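Local structure of diaminopimelate decarboxylase (Phaeodactylum tricornutum, 7JPJ) at residues T308-P322 with S349-M363. The protein probably catalyses the pyridoxal 5'-phosphate-dependent decarboxylation of diaminopimelate to lysine, working as a dimer. Numbering follows the deposited sequence.
Sequences TFLKLDAGMTDVLRP and SVVVVGHCCESGDLM
His-355 lays its ring against the loop Asp-313 to Thr-317, an example of one side chain joining the two loops that follow a pair of strands. Its CB lies 3.3 Å from Leu-312 O. With chi1 at 61°, CG sits between the backbone N and the carbonyl carbon, facing Ala-314 N, and the ring lies flat against the loop, with Ala-314 CA 3.5 Å above the plane over its centre. The Ala-314 carbonyl carbon lies over the same face, 3.3 Å from CD2. ND1 hydrogen-bonds Glu-105 OE1 of the second subunit, and CE1 has Asp-313 O as its nearest atom across the contact. At the tip, NE2 shares a hydrogen bond with Thr-317 OG1, 2.9 Å, in the ring plane. His-355 N reaches Ala-314 O from 42° above the carbonyl plane. These loops leave the parallel strands 308-312 and 347-353, neighbours in the beta domain that accompanies the TIM-like barrel in fold-type III decarboxylases; the loop after strand 347-353 goes on to Cys-357, the predicted proton donor. Four backbone hydrogen bonds zip the strands. On one face Leu-310 CD1 touches Val-350 CG2 at 3.7 Å; on the other, Val-353 CG1 meets the edge of the Phe-309 ring at CD2. Asp-361 bridges the loops: OD1 accepts a hydrogen bond from Met-316 N (3.0 Å), which comes from above the carboxylate plane. OD2 accepts one from Cys-356 N nearly along its C-O axis.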
loop_
_atom_site.group_PDB
_atom_site.type_symbol
_atom_site.label_atom_id
_atom_site.label_comp_id
_atom_site.label_asym_id
_atom_site.label_seq_id
_atom_site.Cartn_x
_atom_site.Cartn_y
_atom_site.Cartn_z
ATOM N N THR A 308 6.427 -2.491 25.543
ATOM C CA THR A 308 7.154 -3.674 25.107
ATOM C C THR A 308 6.756 -3.957 23.666
ATOM O O THR A 308 5.565 -4.050 23.356
ATOM C CB THR A 308 6.849 -4.877 26.001
ATOM O OG1 THR A 308 7.537 -4.728 27.249
ATOM C CG2 THR A 308 7.296 -6.170 25.334
ATOM N N PHE A 309 7.750 -4.071 22.789
ATOM C CA PHE A 309 7.525 -4.185 21.355
ATOM C C PHE A 309 7.852 -5.594 20.878
ATOM O O PHE A 309 8.938 -6.114 21.161
ATOM C CB PHE A 309 8.374 -3.171 20.583
ATOM C CG PHE A 309 8.047 -1.738 20.894
ATOM C CD1 PHE A 309 8.603 -1.106 21.992
ATOM C CD2 PHE A 309 7.192 -1.016 20.077
ATOM C CE1 PHE A 309 8.306 0.215 22.272
ATOM C CE2 PHE A 309 6.894 0.305 20.354
ATOM C CZ PHE A 309 7.450 0.921 21.451
ATOM N N LEU A 310 6.916 -6.200 20.152
ATOM C CA LEU A 310 7.150 -7.443 19.432
ATOM C C LEU A 310 7.389 -7.111 17.964
ATOM O O LEU A 310 6.501 -6.570 17.295
ATOM C CB LEU A 310 5.965 -8.396 19.573
ATOM C CG LEU A 310 5.664 -9.004 20.944
ATOM C CD1 LEU A 310 4.587 -10.059 20.801
ATOM C CD2 LEU A 310 6.913 -9.597 21.568
ATOM N N LYS A 311 8.581 -7.427 17.468
ATOM C CA LYS A 311 8.956 -7.155 16.087
ATOM C C LYS A 311 8.835 -8.441 15.279
ATOM O O LYS A 311 9.463 -9.451 15.613
ATOM C CB LYS A 311 10.377 -6.598 16.005
ATOM C CG LYS A 311 10.675 -5.501 17.021
ATOM C CD LYS A 311 12.165 -5.210 17.110
ATOM C CE LYS A 311 12.514 -3.886 16.462
ATOM N NZ LYS A 311 13.977 -3.606 16.530
ATOM N N LEU A 312 8.035 -8.398 14.218
ATOM C CA LEU A 312 7.806 -9.555 13.367
ATOM C C LEU A 312 8.756 -9.547 12.173
ATOM O O LEU A 312 9.524 -8.605 11.959
ATOM C CB LEU A 312 6.359 -9.579 12.873
ATOM C CG LEU A 312 5.235 -9.326 13.876
ATOM C CD1 LEU A 312 3.924 -9.144 13.132
ATOM C CD2 LEU A 312 5.134 -10.470 14.874
ATOM N N ASP A 313 8.697 -10.623 11.387
ATOM C CA ASP A 313 9.345 -10.673 10.082
ATOM C C ASP A 313 8.366 -10.368 8.953
ATOM O O ASP A 313 8.540 -10.843 7.826
ATOM C CB ASP A 313 10.028 -12.026 9.861
ATOM C CG ASP A 313 9.054 -13.197 9.877
ATOM O OD1 ASP A 313 7.865 -13.003 10.207
ATOM O OD2 ASP A 313 9.493 -14.326 9.563
ATOM N N ALA A 314 7.333 -9.581 9.249
ATOM C CA ALA A 314 6.328 -9.180 8.279
ATOM C C ALA A 314 5.866 -7.774 8.636
ATOM O O ALA A 314 6.326 -7.179 9.612
ATOM C CB ALA A 314 5.159 -10.168 8.260
ATOM N N GLY A 315 4.947 -7.239 7.838
ATOM C CA GLY A 315 4.431 -5.909 8.124
ATOM C C GLY A 315 3.515 -5.413 7.026
ATOM O O GLY A 315 2.812 -6.199 6.379
ATOM N N MET A 316 3.535 -4.092 6.823
ATOM C CA MET A 316 2.710 -3.475 5.789
ATOM C C MET A 316 2.986 -4.052 4.403
ATOM O O MET A 316 2.143 -3.916 3.509
ATOM C CB MET A 316 2.930 -1.963 5.785
ATOM C CG MET A 316 4.387 -1.570 5.933
ATOM S SD MET A 316 4.678 0.166 5.577
ATOM C CE MET A 316 3.479 0.938 6.664
ATOM N N THR A 317 4.148 -4.684 4.207
ATOM C CA THR A 317 4.407 -5.448 2.993
ATOM C C THR A 317 3.411 -6.586 2.804
ATOM O O THR A 317 3.233 -7.062 1.678
ATOM C CB THR A 317 5.822 -6.026 3.029
ATOM O OG1 THR A 317 6.079 -6.563 4.335
ATOM C CG2 THR A 317 6.852 -4.956 2.718
ATOM N N ASP A 318 2.766 -7.032 3.873
ATOM C CA ASP A 318 1.864 -8.175 3.818
ATOM C C ASP A 318 0.452 -7.856 4.279
ATOM O O ASP A 318 -0.509 -8.379 3.707
ATOM C CB ASP A 318 2.437 -9.320 4.658
ATOM C CG ASP A 318 3.929 -9.479 4.462
ATOM O OD1 ASP A 318 4.342 -9.998 3.401
ATOM O OD2 ASP A 318 4.691 -9.059 5.358
ATOM N N VAL A 319 0.293 -7.018 5.301
ATOM C CA VAL A 319 -1.018 -6.569 5.758
ATOM C C VAL A 319 -0.943 -5.057 5.937
ATOM O O VAL A 319 -0.300 -4.568 6.875
ATOM C CB VAL A 319 -1.456 -7.258 7.059
ATOM C CG1 VAL A 319 -2.821 -6.760 7.485
ATOM C CG2 VAL A 319 -1.481 -8.770 6.883
ATOM N N LEU A 320 -1.593 -4.318 5.036
ATOM C CA LEU A 320 -1.550 -2.863 5.038
ATOM C C LEU A 320 -2.728 -2.225 5.761
ATOM O O LEU A 320 -2.633 -1.057 6.156
ATOM C CB LEU A 320 -1.497 -2.344 3.594
ATOM C CG LEU A 320 -1.527 -0.834 3.352
ATOM C CD1 LEU A 320 -0.228 -0.179 3.799
ATOM C CD2 LEU A 320 -1.826 -0.530 1.896
ATOM N N ARG A 321 -3.819 -2.965 5.964
ATOM C CA ARG A 321 -5.018 -2.381 6.561
ATOM C C ARG A 321 -4.782 -1.718 7.917
ATOM O O ARG A 321 -5.444 -0.701 8.190
ATOM C CB ARG A 321 -6.112 -3.452 6.653
ATOM C CG ARG A 321 -6.500 -4.039 5.301
ATOM C CD ARG A 321 -7.856 -4.737 5.324
ATOM N NE ARG A 321 -8.380 -4.913 6.678
ATOM C CZ ARG A 321 -9.487 -4.338 7.139
ATOM N NH1 ARG A 321 -10.206 -3.542 6.358
ATOM N NH2 ARG A 321 -9.877 -4.562 8.385
ATOM N N PRO A 322 -3.901 -2.213 8.799
ATOM C CA PRO A 322 -3.603 -1.436 10.016
ATOM C C PRO A 322 -3.023 -0.062 9.732
ATOM O O PRO A 322 -3.436 0.916 10.365
ATOM C CB PRO A 322 -2.604 -2.330 10.763
ATOM C CG PRO A 322 -2.935 -3.694 10.323
ATOM C CD PRO A 322 -3.338 -3.571 8.881
ATOM N N SER A 349 1.014 -7.567 27.952
ATOM C CA SER A 349 0.575 -6.501 27.059
ATOM C C SER A 349 1.755 -5.980 26.250
ATOM O O SER A 349 2.780 -5.587 26.816
ATOM C CB SER A 349 -0.060 -5.359 27.849
ATOM O OG SER A 349 -1.333 -5.722 28.338
ATOM N N VAL A 350 1.610 -5.970 24.925
ATOM C CA VAL A 350 2.691 -5.609 24.019
ATOM C C VAL A 350 2.142 -4.750 22.886
ATOM O O VAL A 350 0.932 -4.624 22.692
ATOM C CB VAL A 350 3.407 -6.847 23.436
ATOM C CG1 VAL A 350 3.998 -7.711 24.548
ATOM C CG2 VAL A 350 2.454 -7.648 22.561
ATOM N N VAL A 351 3.069 -4.151 22.144
ATOM C CA VAL A 351 2.800 -3.496 20.871
ATOM C C VAL A 351 3.497 -4.309 19.791
ATOM O O VAL A 351 4.634 -4.756 19.982
ATOM C CB VAL A 351 3.293 -2.034 20.870
ATOM C CG1 VAL A 351 3.208 -1.435 19.479
ATOM C CG2 VAL A 351 2.499 -1.204 21.859
ATOM N N VAL A 352 2.814 -4.517 18.668
ATOM C CA VAL A 352 3.330 -5.331 17.571
ATOM C C VAL A 352 3.729 -4.405 16.429
ATOM O O VAL A 352 2.910 -3.613 15.948
ATOM C CB VAL A 352 2.298 -6.371 17.106
ATOM C CG1 VAL A 352 2.909 -7.288 16.057
ATOM C CG2 VAL A 352 1.793 -7.175 18.294
ATOM N N VAL A 353 4.984 -4.507 15.993
ATOM C CA VAL A 353 5.502 -3.678 14.914
ATOM C C VAL A 353 5.983 -4.572 13.780
ATOM O O VAL A 353 6.281 -5.757 13.961
ATOM C CB VAL A 353 6.639 -2.743 15.379
ATOM C CG1 VAL A 353 6.161 -1.834 16.505
ATOM C CG2 VAL A 353 7.855 -3.550 15.803
ATOM N N GLY A 354 6.064 -3.974 12.584
ATOM C CA GLY A 354 6.509 -4.690 11.409
ATOM C C GLY A 354 8.005 -4.561 11.163
ATOM O O GLY A 354 8.707 -3.783 11.807
ATOM N N HIS A 355 8.483 -5.340 10.192
ATOM C CA HIS A 355 9.907 -5.401 9.886
ATOM C C HIS A 355 10.381 -4.288 8.959
ATOM O O HIS A 355 11.588 -4.191 8.710
ATOM C CB HIS A 355 10.255 -6.766 9.275
ATOM C CG HIS A 355 9.543 -7.061 7.990
ATOM N ND1 HIS A 355 9.834 -8.166 7.217
ATOM C CD2 HIS A 355 8.550 -6.403 7.344
ATOM C CE1 HIS A 355 9.054 -8.173 6.151
ATOM N NE2 HIS A 355 8.266 -7.115 6.204
ATOM N N CYS A 356 9.484 -3.451 8.443
ATOM C CA CYS A 356 9.900 -2.368 7.560
ATOM C C CYS A 356 10.508 -1.228 8.363
ATOM O O CYS A 356 10.024 -0.879 9.442
ATOM C CB CYS A 356 8.721 -1.847 6.740
ATOM S SG CYS A 356 7.980 -3.065 5.651
ATOM N N CYS A 357 11.575 -0.643 7.822
ATOM C CA CYS A 357 12.231 0.501 8.453
ATOM C C CYS A 357 11.392 1.752 8.188
ATOM O O CYS A 357 11.739 2.631 7.396
ATOM C CB CYS A 357 13.656 0.646 7.936
ATOM S SG CYS A 357 14.649 1.870 8.817
ATOM N N GLU A 358 10.250 1.814 8.871
ATOM C CA GLU A 358 9.316 2.921 8.705
ATOM C C GLU A 358 8.493 3.061 9.976
ATOM O O GLU A 358 7.986 2.062 10.494
ATOM C CB GLU A 358 8.406 2.692 7.498
ATOM C CG GLU A 358 7.246 3.661 7.406
ATOM C CD GLU A 358 7.124 4.280 6.031
ATOM O OE1 GLU A 358 8.169 4.458 5.365
ATOM O OE2 GLU A 358 5.983 4.581 5.616
ATOM N N SER A 359 8.358 4.296 10.468
ATOM C CA SER A 359 7.680 4.510 11.743
ATOM C C SER A 359 6.224 4.062 11.695
ATOM O O SER A 359 5.687 3.591 12.705
ATOM C CB SER A 359 7.768 5.981 12.151
ATOM O OG SER A 359 7.749 6.831 11.019
ATOM N N GLY A 360 5.577 4.179 10.538
ATOM C CA GLY A 360 4.178 3.818 10.432
ATOM C C GLY A 360 3.885 2.335 10.352
ATOM O O GLY A 360 2.708 1.960 10.348
ATOM N N ASP A 361 4.910 1.482 10.297
ATOM C CA ASP A 361 4.705 0.037 10.163
ATOM C C ASP A 361 4.271 -0.550 11.509
ATOM O O ASP A 361 4.990 -1.304 12.170
ATOM C CB ASP A 361 5.961 -0.640 9.638
ATOM C CG ASP A 361 5.699 -2.059 9.170
ATOM O OD1 ASP A 361 4.516 -2.467 9.143
ATOM O OD2 ASP A 361 6.670 -2.770 8.833
ATOM N N LEU A 362 3.051 -0.204 11.898
ATOM C CA LEU A 362 2.482 -0.603 13.176
ATOM C C LEU A 362 1.379 -1.625 12.936
ATOM O O LEU A 362 0.535 -1.435 12.053
ATOM C CB LEU A 362 1.944 0.621 13.920
ATOM C CG LEU A 362 1.173 0.429 15.221
ATOM C CD1 LEU A 362 1.992 -0.383 16.203
ATOM C CD2 LEU A 362 0.821 1.784 15.800
ATOM N N MET A 363 1.391 -2.708 13.712
ATOM C CA MET A 363 0.420 -3.785 13.556
ATOM C C MET A 363 -0.681 -3.765 14.608
ATOM O O MET A 363 -1.672 -4.486 14.453
ATOM C CB MET A 363 1.128 -5.144 13.590
ATOM C CG MET A 363 1.997 -5.418 12.374
ATOM S SD MET A 363 1.094 -5.231 10.824
ATOM C CE MET A 363 1.343 -6.842 10.075
#